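Local structure of biotin protein ligase-like protein of unknown function (Silicibacter sp., 3BFM) at residues Asp25-Lys30 and Arg50-Leu55; Met65-Val70 and Asp121-Gly126; Ala200-Thr205 and His224-Thr229. The protein is of unknown function but resembles biotin protein ligases and, by its family, may be related to enzymes that attach biotin or lipoate to proteins. All coordinates share one frame; numbering follows the deposited sequence. Where two conformers were deposited one is given.

Contact 1: Asp25-Lys30 and Arg50-Leu55; sequences DLACQK and RAALVL
Apolar contact between short side chains carries the meeting of Ala27 with Ala52 and Val54, and it illustrates how a methyl on each side lets a helix come near a strand, the CA atoms of Ala27 and Ala52 being 6.3 Å apart. The methyl of Ala27, CB, is 3.7 Å from CB of Ala52, so the two meet methyl to methyl. A second apolar approach starts from the same carbon: Ala27 CB also lies 3.9 Å from Val54 CG2. Ala52 and Val54, two residues apart on the strand, face the helix together, and Ala27 is the residue that touches both. With CG1 anti to its own backbone N (chi1 173°), Val54 turns the other branch, CG2, to the helix.

This is one helix of an alpha/beta layer in the biotin/lipoate ligase family region: helix 23-32 rests on the mixed sheet to which strand 48-55 belongs. Val41 and Val124, on the strands flanking 48-55, also touch Ala27 and continue the apolar floor.

One backbone atom adds a contact of another kind. CG2 of Val54 lies 3.7 Å from O of Ala27, a van der Waals approach to the helix carbonyl. The helix keeps its own regular bonding, as in the 2.8 Å bond from Lys30 N to Leu26 O.

Charged groups stay at the margins. Lys30 starts toward the strand, but its chain leads away and NZ forms a salt bridge with Glu15. Arg50 is hydrogen-bonded through its backbone to Glu43, which, like Gln21 and Asp22, belongs to a calcium site seen in this structure.

Contact 2: Met65-Val70 and Asp121-Gly126; sequences MAMLPV and DWLVVG
Met67, a selenomethionine, has CG anti to its carbonyl carbon (chi1 -66°), while Leu123 has CG anti to its backbone N and a second torsion of 140°, away from the usual staggered values; together these settings bring the base of one side chain against a branch of the other. CD2 of Leu123 is the touching atom, 3.8 Å from Met67 CB and 4.1 Å from Met67 CG. The two chains cross at a slant, and Met67 then bends at its next two torsions, carrying its selenium end off the strand. Packing here is thus done by the stem of the long residue. Val125 offers CG2, which sits 4.2 Å from Met67 CB and equally far from Met67 O, a looser fit than that of Leu123. All three residues are buried, and the side-chain contacts are all apolar, a case of a helix residue laid over alternate residues of a strand. The Met67 side chain also touches Trp174 of helix 156-175, and Leu123 also meets Ile109 of the adjacent strand 102-111. Between Leu123 and Val125, Val124 points to the other face of the sheet, where helix 23-32 covers it; helix 67-82 takes the face described here.

Contact 3: Ala200-Thr205 and His224-Thr229; sequences AGRSGT and HLIPLT
Arg202 lays its aliphatic chain across one face of the His224 ring, and this CH-pi contact is the centre of the meeting. CD of Arg202 is 3.8 Å from the ring centroid, 21° off the ring normal, and displaced toward the rim, where the nearest ring atom is His224 ND1 at 3.5 Å. The Arg202 chain runs extended from CG to NE, which carries the guanidinium past the imidazole; the two planes are 47° apart, so this is no parallel stack. Beyond the ring, Arg202 NH1 comes 3.4 Å from Ile226 CD1, and Ala200 CB lies 4.1 Å from Ile226 CG2. Arg202 and Ile226 were each modelled in two conformers, so these contacts describe one of two.

In the next shell, NE2 of His224 is hydrogen-bonded to Asp219, which helps to fix the rotation of the ring against the arginine. Were His224 replaced by an alanine, the Arg202 methylenes would probably lose the surface they lie on, and Asp219 its imidazole partner. Strand 223-226 is bonded through its backbone to strand 215-218, whose Leu217 also touches Arg202, while strand 202-203 pairs with 196-199. The small all-beta unit is consistent with the SH3-like relationship of its family, recalling the C-terminal domain of biotin protein ligases.

Chemically, the contact joins hydrocarbon to a ring face near a positive group: Arg202 NE is 4.2 Å from His224 ND1, so protonation of the histidine would probably be opposed by the arginine and favoured by Asp219.

How the contacts relate
Contacts 1 and 2 belong to the core and share one sheet, gripping neighbouring strands: Leu55 N is probably hydrogen-bonded to Leu123 O at 2.8 Å, and Leu53 N to Val125 O at 2.9 Å. Their helices sit on opposite faces, and both contacts are buried and apolar, the first built from two alanines and a valine and the second from longer side chains. Contact 3, toward the surface in the C-terminal family region, instead combines arginine, histidine and aliphatic groups. It lies about 27 Å from contact 1, centre to centre, but its 224-229 segment reaches contact 2, where Met65 packs on Leu228 and Thr229, and Leu68 and Pro69 on Leu228, joining the two regions.

Contact 1: Asp25-Lys30 and Arg50-Leu55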
loop_
_atom_site.group_PDB
_atom_site.type_symbol
_atom_site.label_atom_id
_atom_site.label_comp_id
_atom_site.label_asym_id
_atom_site.label_seq_id
_atom_site.Cartn_x
_atom_site.Cartn_y
_atom_site.Cartn_z
ATOM N N ASP A 25 13.303 10.549 -12.402
ATOM C CA ASP A 25 12.610 11.328 -13.443
ATOM C C ASP A 25 11.286 10.708 -13.848
ATOM O O ASP A 25 10.250 11.403 -13.881
ATOM C CB ASP A 25 13.487 11.476 -14.676
ATOM C CG ASP A 25 12.841 12.350 -15.753
ATOM O OD1 ASP A 25 13.033 13.580 -15.683
ATOM O OD2 ASP A 25 12.152 11.812 -16.658
ATOM N N LEU A 26 11.308 9.404 -14.140
ATOM C CA LEU A 26 10.109 8.696 -14.582
ATOM C C LEU A 26 9.015 8.676 -13.514
ATOM O O LEU A 26 7.830 8.878 -13.801
ATOM C CB LEU A 26 10.454 7.252 -14.996
ATOM C CG LEU A 26 9.265 6.452 -15.578
ATOM C CD1 LEU A 26 8.666 7.218 -16.762
ATOM C CD2 LEU A 26 9.666 5.015 -15.927
ATOM N N ALA A 27 9.404 8.388 -12.279
ATOM C CA ALA A 27 8.416 8.413 -11.199
ATOM C C ALA A 27 7.746 9.784 -11.080
ATOM O O ALA A 27 6.532 9.862 -10.870
ATOM C CB ALA A 27 9.069 8.035 -9.891
ATOM N N CYS A 28 8.521 10.855 -11.184
ATOM C CA CYS A 28 7.978 12.212 -11.157
ATOM C C CYS A 28 7.072 12.491 -12.330
ATOM O O CYS A 28 6.004 13.096 -12.186
ATOM C CB CYS A 28 9.104 13.248 -11.164
ATOM S SG CYS A 28 10.028 13.363 -9.635
ATOM N N GLN A 29 7.461 12.011 -13.499
ATOM C CA GLN A 29 6.652 12.170 -14.709
ATOM C C GLN A 29 5.331 11.439 -14.547
ATOM O O GLN A 29 4.265 11.993 -14.791
ATOM C CB GLN A 29 7.401 11.638 -15.938
ATOM C CG GLN A 29 6.719 11.941 -17.257
ATOM N N LYS A 30 5.402 10.186 -14.107
ATOM C CA LYS A 30 4.187 9.412 -13.894
ATOM C C LYS A 30 3.285 10.025 -12.804
ATOM O O LYS A 30 2.051 10.053 -12.927
ATOM C CB LYS A 30 4.520 7.962 -13.604
ATOM C CG LYS A 30 5.045 7.235 -14.831
ATOM C CD LYS A 30 5.082 5.746 -14.663
ATOM C CE LYS A 30 5.290 5.058 -16.016
ATOM N NZ LYS A 30 4.495 3.798 -16.104
ATOM N N ARG A 50 19.254 2.231 -8.918
ATOM C CA ARG A 50 18.406 3.420 -8.803
ATOM C C ARG A 50 16.999 2.967 -8.563
ATOM O O ARG A 50 16.595 1.924 -9.095
ATOM C CB ARG A 50 18.498 4.339 -10.026
ATOM C CG ARG A 50 19.871 4.988 -10.151
ATOM C CD ARG A 50 20.003 5.728 -11.473
ATOM N NE ARG A 50 20.354 4.790 -12.513
ATOM C CZ ARG A 50 20.351 5.061 -13.814
ATOM N NH1 ARG A 50 19.992 6.252 -14.272
ATOM N NH2 ARG A 50 20.704 4.120 -14.668
ATOM N N ALA A 51 16.269 3.726 -7.747
ATOM C CA ALA A 51 14.891 3.447 -7.512
ATOM C C ALA A 51 14.188 4.678 -7.047
ATOM O O ALA A 51 14.815 5.660 -6.616
ATOM C CB ALA A 51 14.736 2.265 -6.525
ATOM N N ALA A 52 12.880 4.694 -7.200
ATOM C CA ALA A 52 12.103 5.894 -6.787
ATOM C C ALA A 52 10.716 5.418 -6.385
ATOM O O ALA A 52 10.158 4.552 -7.033
ATOM C CB ALA A 52 12.047 6.990 -7.890
ATOM N N LEU A 53 10.205 6.027 -5.314
ATOM C CA LEU A 53 8.873 5.754 -4.741
ATOM C C LEU A 53 7.964 6.954 -4.912
ATOM O O LEU A 53 8.362 8.093 -4.569
ATOM C CB LEU A 53 8.953 5.561 -3.236
ATOM C CG LEU A 53 10.092 4.767 -2.639
ATOM C CD1 LEU A 53 9.906 4.810 -1.131
ATOM C CD2 LEU A 53 10.067 3.336 -3.167
ATOM N N VAL A 54 6.740 6.697 -5.395
ATOM C CA VAL A 54 5.686 7.725 -5.470
ATOM C C VAL A 54 4.836 7.610 -4.200
ATOM O O VAL A 54 4.350 6.506 -3.856
ATOM C CB VAL A 54 4.779 7.564 -6.708
ATOM C CG1 VAL A 54 3.591 8.548 -6.646
ATOM C CG2 VAL A 54 5.622 7.706 -8.021
ATOM N N LEU A 55 4.706 8.750 -3.525
ATOM C CA LEU A 55 3.953 8.909 -2.287
ATOM C C LEU A 55 2.933 10.054 -2.422
ATOM O O LEU A 55 3.054 10.934 -3.290
ATOM C CB LEU A 55 4.922 9.236 -1.158
ATOM C CG LEU A 55 6.078 8.258 -1.020
ATOM C CD1 LEU A 55 7.101 8.705 0.026
ATOM C CD2 LEU A 55 5.498 6.901 -0.652
#

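Contact 2: Met65-Val70 and Asp121-Gly126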
loop_
_atom_site.group_PDB
_atom_site.type_symbol
_atom_site.label_atom_id
_atom_site.label_comp_id
_atom_site.label_asym_id
_atom_site.label_seq_id
_atom_site.Cartn_x
_atom_site.Cartn_y
_atom_site.Cartn_z
HETATM N N MSE A 65 7.913 16.786 3.817
HETATM C CA MSE A 65 9.371 16.657 3.711
HETATM C C MSE A 65 9.969 15.557 4.611
HETATM O O MSE A 65 11.057 15.071 4.301
HETATM C CB MSE A 65 10.045 17.985 4.036
HETATM C CG MSE A 65 9.713 19.127 3.125
HETATM SE SE MSE A 65 9.882 18.645 1.182
HETATM C CE MSE A 65 11.673 18.294 1.104
ATOM N N ALA A 66 9.284 15.183 5.699
ATOM C CA ALA A 66 9.702 14.068 6.565
ATOM C C ALA A 66 9.868 12.763 5.784
ATOM O O ALA A 66 10.489 11.800 6.266
ATOM C CB ALA A 66 8.715 13.893 7.714
HETATM N N MSE A 67 9.316 12.700 4.575
HETATM C CA MSE A 67 9.477 11.482 3.793
HETATM C C MSE A 67 10.960 11.221 3.460
HETATM O O MSE A 67 11.379 10.061 3.284
HETATM C CB MSE A 67 8.641 11.536 2.492
HETATM C CG MSE A 67 7.105 11.545 2.737
HETATM SE SE MSE A 67 6.496 9.915 3.600
HETATM C CE MSE A 67 6.450 10.735 5.484
ATOM N N LEU A 68 11.753 12.291 3.320
ATOM C CA LEU A 68 13.205 12.105 3.086
ATOM C C LEU A 68 13.909 11.377 4.253
ATOM O O LEU A 68 14.475 10.277 4.052
ATOM C CB LEU A 68 13.898 13.429 2.737
ATOM C CG LEU A 68 15.392 13.371 2.455
ATOM C CD1 LEU A 68 15.634 12.411 1.282
ATOM C CD2 LEU A 68 15.941 14.746 2.120
ATOM N N PRO A 69 13.887 11.960 5.484
ATOM C CA PRO A 69 14.446 11.194 6.615
ATOM C C PRO A 69 13.849 9.813 6.846
ATOM O O PRO A 69 14.579 8.854 7.136
ATOM C CB PRO A 69 14.231 12.116 7.817
ATOM C CG PRO A 69 13.484 13.273 7.329
ATOM C CD PRO A 69 13.541 13.345 5.880
ATOM N N VAL A 70 12.538 9.707 6.698
ATOM C CA VAL A 70 11.871 8.423 6.778
ATOM C C VAL A 70 12.475 7.402 5.827
ATOM O O VAL A 70 12.763 6.285 6.249
ATOM C CB VAL A 70 10.354 8.548 6.569
ATOM C CG1 VAL A 70 9.716 7.164 6.293
ATOM C CG2 VAL A 70 9.662 9.241 7.745
ATOM N N ASP A 121 0.100 17.184 -4.443
ATOM C CA ASP A 121 -0.645 16.098 -5.090
ATOM C C ASP A 121 0.202 14.849 -5.080
ATOM O O ASP A 121 -0.308 13.751 -5.206
ATOM C CB ASP A 121 -0.961 16.439 -6.532
ATOM C CG ASP A 121 -1.933 17.619 -6.686
ATOM O OD1 ASP A 121 -2.678 17.943 -5.739
ATOM O OD2 ASP A 121 -1.938 18.214 -7.786
ATOM N N TRP A 122 1.520 15.036 -5.006
ATOM C CA TRP A 122 2.455 13.907 -5.018
ATOM C C TRP A 122 3.798 14.304 -4.486
ATOM O O TRP A 122 4.182 15.464 -4.520
ATOM C CB TRP A 122 2.606 13.300 -6.410
ATOM C CG TRP A 122 3.082 14.241 -7.450
ATOM C CD1 TRP A 122 2.297 14.916 -8.364
ATOM C CD2 TRP A 122 4.443 14.603 -7.760
ATOM N NE1 TRP A 122 3.072 15.672 -9.173
ATOM C CE2 TRP A 122 4.390 15.508 -8.836
ATOM C CE3 TRP A 122 5.690 14.283 -7.211
ATOM C CZ2 TRP A 122 5.523 16.072 -9.378
ATOM C CZ3 TRP A 122 6.824 14.837 -7.768
ATOM C CH2 TRP A 122 6.728 15.734 -8.835
ATOM N N LEU A 123 4.540 13.281 -4.056
ATOM C CA LEU A 123 5.905 13.410 -3.650
ATOM C C LEU A 123 6.653 12.156 -4.114
ATOM O O LEU A 123 6.097 11.074 -4.094
ATOM C CB LEU A 123 5.938 13.534 -2.137
ATOM C CG LEU A 123 7.223 14.008 -1.492
ATOM C CD1 LEU A 123 6.942 14.982 -0.326
ATOM C CD2 LEU A 123 8.069 12.808 -1.033
ATOM N N VAL A 124 7.886 12.319 -4.554
ATOM C CA VAL A 124 8.716 11.175 -4.974
ATOM C C VAL A 124 10.022 11.216 -4.226
ATOM O O VAL A 124 10.631 12.281 -4.109
ATOM C CB VAL A 124 9.022 11.221 -6.500
ATOM C CG1 VAL A 124 10.099 10.212 -6.900
ATOM C CG2 VAL A 124 7.726 11.020 -7.308
ATOM N N VAL A 125 10.427 10.064 -3.694
ATOM C CA VAL A 125 11.763 9.898 -3.109
ATOM C C VAL A 125 12.576 8.949 -3.948
ATOM O O VAL A 125 12.141 7.840 -4.234
ATOM C CB VAL A 125 11.680 9.388 -1.654
ATOM C CG1 VAL A 125 13.075 9.084 -1.122
ATOM C CG2 VAL A 125 10.981 10.408 -0.835
ATOM N N GLY A 126 13.774 9.361 -4.327
ATOM C CA GLY A 126 14.617 8.541 -5.174
ATOM C C GLY A 126 15.895 8.152 -4.480
ATOM O O GLY A 126 16.442 8.952 -3.709
#

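Contact 3: Ala200-Thr205 and His224-Thr229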
loop_
_atom_site.group_PDB
_atom_site.type_symbol
_atom_site.label_atom_id
_atom_site.label_comp_id
_atom_site.label_asym_id
_atom_site.label_seq_id
_atom_site.Cartn_x
_atom_site.Cartn_y
_atom_site.Cartn_z
ATOM N N ALA A 200 23.201 26.138 2.420
ATOM C CA ALA A 200 22.481 27.285 1.862
ATOM C C ALA A 200 23.228 28.609 2.032
ATOM O O ALA A 200 22.630 29.620 2.387
ATOM C CB ALA A 200 21.104 27.381 2.487
ATOM N N GLY A 201 24.535 28.606 1.793
ATOM C CA GLY A 201 25.336 29.823 1.901
ATOM C C GLY A 201 25.552 30.348 3.314
ATOM O O GLY A 201 25.967 31.493 3.485
ATOM N N ARG A 202 25.268 29.515 4.315
ATOM C CA ARG A 202 25.454 29.871 5.724
ATOM C C ARG A 202 26.357 28.843 6.390
ATOM O O ARG A 202 26.393 27.680 5.990
ATOM C CB ARG A 202 24.104 29.942 6.433
ATOM C CG ARG A 202 23.274 31.117 5.958
ATOM C CD ARG A 202 21.797 30.946 6.225
ATOM N NE ARG A 202 21.004 31.774 5.315
ATOM C CZ ARG A 202 20.332 31.328 4.251
ATOM N NH1 ARG A 202 20.315 30.035 3.936
ATOM N NH2 ARG A 202 19.656 32.191 3.497
ATOM N N SER A 203 27.108 29.275 7.392
ATOM C CA SER A 203 27.987 28.358 8.087
ATOM C C SER A 203 27.801 28.426 9.585
ATOM O O SER A 203 27.377 29.439 10.131
ATOM C CB SER A 203 29.439 28.620 7.727
ATOM O OG SER A 203 29.690 28.212 6.392
ATOM N N GLY A 204 28.117 27.324 10.237
ATOM C CA GLY A 204 27.955 27.225 11.657
ATOM C C GLY A 204 28.105 25.801 12.096
ATOM O O GLY A 204 28.680 24.975 11.364
ATOM N N THR A 205 27.593 25.529 13.286
ATOM C CA THR A 205 27.504 24.178 13.855
ATOM C C THR A 205 26.114 23.585 13.611
ATOM O O THR A 205 25.084 24.220 13.850
ATOM C CB THR A 205 27.773 24.216 15.369
ATOM O OG1 THR A 205 29.109 24.683 15.575
ATOM C CG2 THR A 205 27.614 22.838 16.007
ATOM N N HIS A 224 20.405 29.875 12.418
ATOM C CA HIS A 224 19.664 29.869 11.160
ATOM C C HIS A 224 18.758 28.674 11.176
ATOM O O HIS A 224 19.133 27.622 11.705
ATOM C CB HIS A 224 20.619 29.751 9.979
ATOM C CG HIS A 224 21.646 30.822 9.930
ATOM N ND1 HIS A 224 21.346 32.107 9.536
ATOM C CD2 HIS A 224 22.965 30.817 10.233
ATOM C CE1 HIS A 224 22.439 32.846 9.591
ATOM N NE2 HIS A 224 23.432 32.091 10.024
ATOM N N LEU A 225 17.553 28.847 10.633
ATOM C CA LEU A 225 16.677 27.711 10.325
ATOM C C LEU A 225 16.641 27.513 8.812
ATOM O O LEU A 225 16.226 28.389 8.073
ATOM C CB LEU A 225 15.263 27.917 10.878
ATOM C CG LEU A 225 14.246 26.814 10.560
ATOM C CD1 LEU A 225 14.567 25.613 11.350
ATOM C CD2 LEU A 225 12.829 27.266 10.901
ATOM N N ILE A 226 17.094 26.351 8.367
ATOM C CA ILE A 226 17.090 26.012 6.946
ATOM C C ILE A 226 16.007 24.960 6.772
ATOM O O ILE A 226 16.183 23.813 7.201
ATOM C CB ILE A 226 18.445 25.479 6.487
ATOM C CG1 ILE A 226 19.586 26.357 7.023
ATOM C CG2 ILE A 226 18.483 25.357 4.957
ATOM C CD1 ILE A 226 19.669 27.716 6.394
ATOM N N PRO A 227 14.857 25.352 6.182
ATOM C CA PRO A 227 13.804 24.363 6.052
ATOM C C PRO A 227 14.221 23.242 5.064
ATOM O O PRO A 227 14.947 23.487 4.103
ATOM C CB PRO A 227 12.609 25.168 5.489
ATOM C CG PRO A 227 12.984 26.581 5.542
ATOM C CD PRO A 227 14.461 26.650 5.610
ATOM N N LEU A 228 13.726 22.032 5.297
ATOM C CA LEU A 228 14.087 20.892 4.471
ATOM C C LEU A 228 13.549 21.035 3.031
ATOM O O LEU A 228 14.123 20.461 2.093
ATOM C CB LEU A 228 13.618 19.602 5.125
ATOM C CG LEU A 228 14.125 18.304 4.484
ATOM C CD1 LEU A 228 15.634 18.254 4.314
ATOM C CD2 LEU A 228 13.603 17.124 5.312
ATOM N N THR A 229 12.515 21.866 2.845
ATOM C CA THR A 229 12.035 22.240 1.501
ATOM C C THR A 229 13.128 22.775 0.558
ATOM O O THR A 229 13.012 22.619 -0.679
ATOM C CB THR A 229 10.834 23.216 1.564
ATOM O OG1 THR A 229 11.173 24.327 2.388
ATOM C CG2 THR A 229 9.635 22.568 2.192
#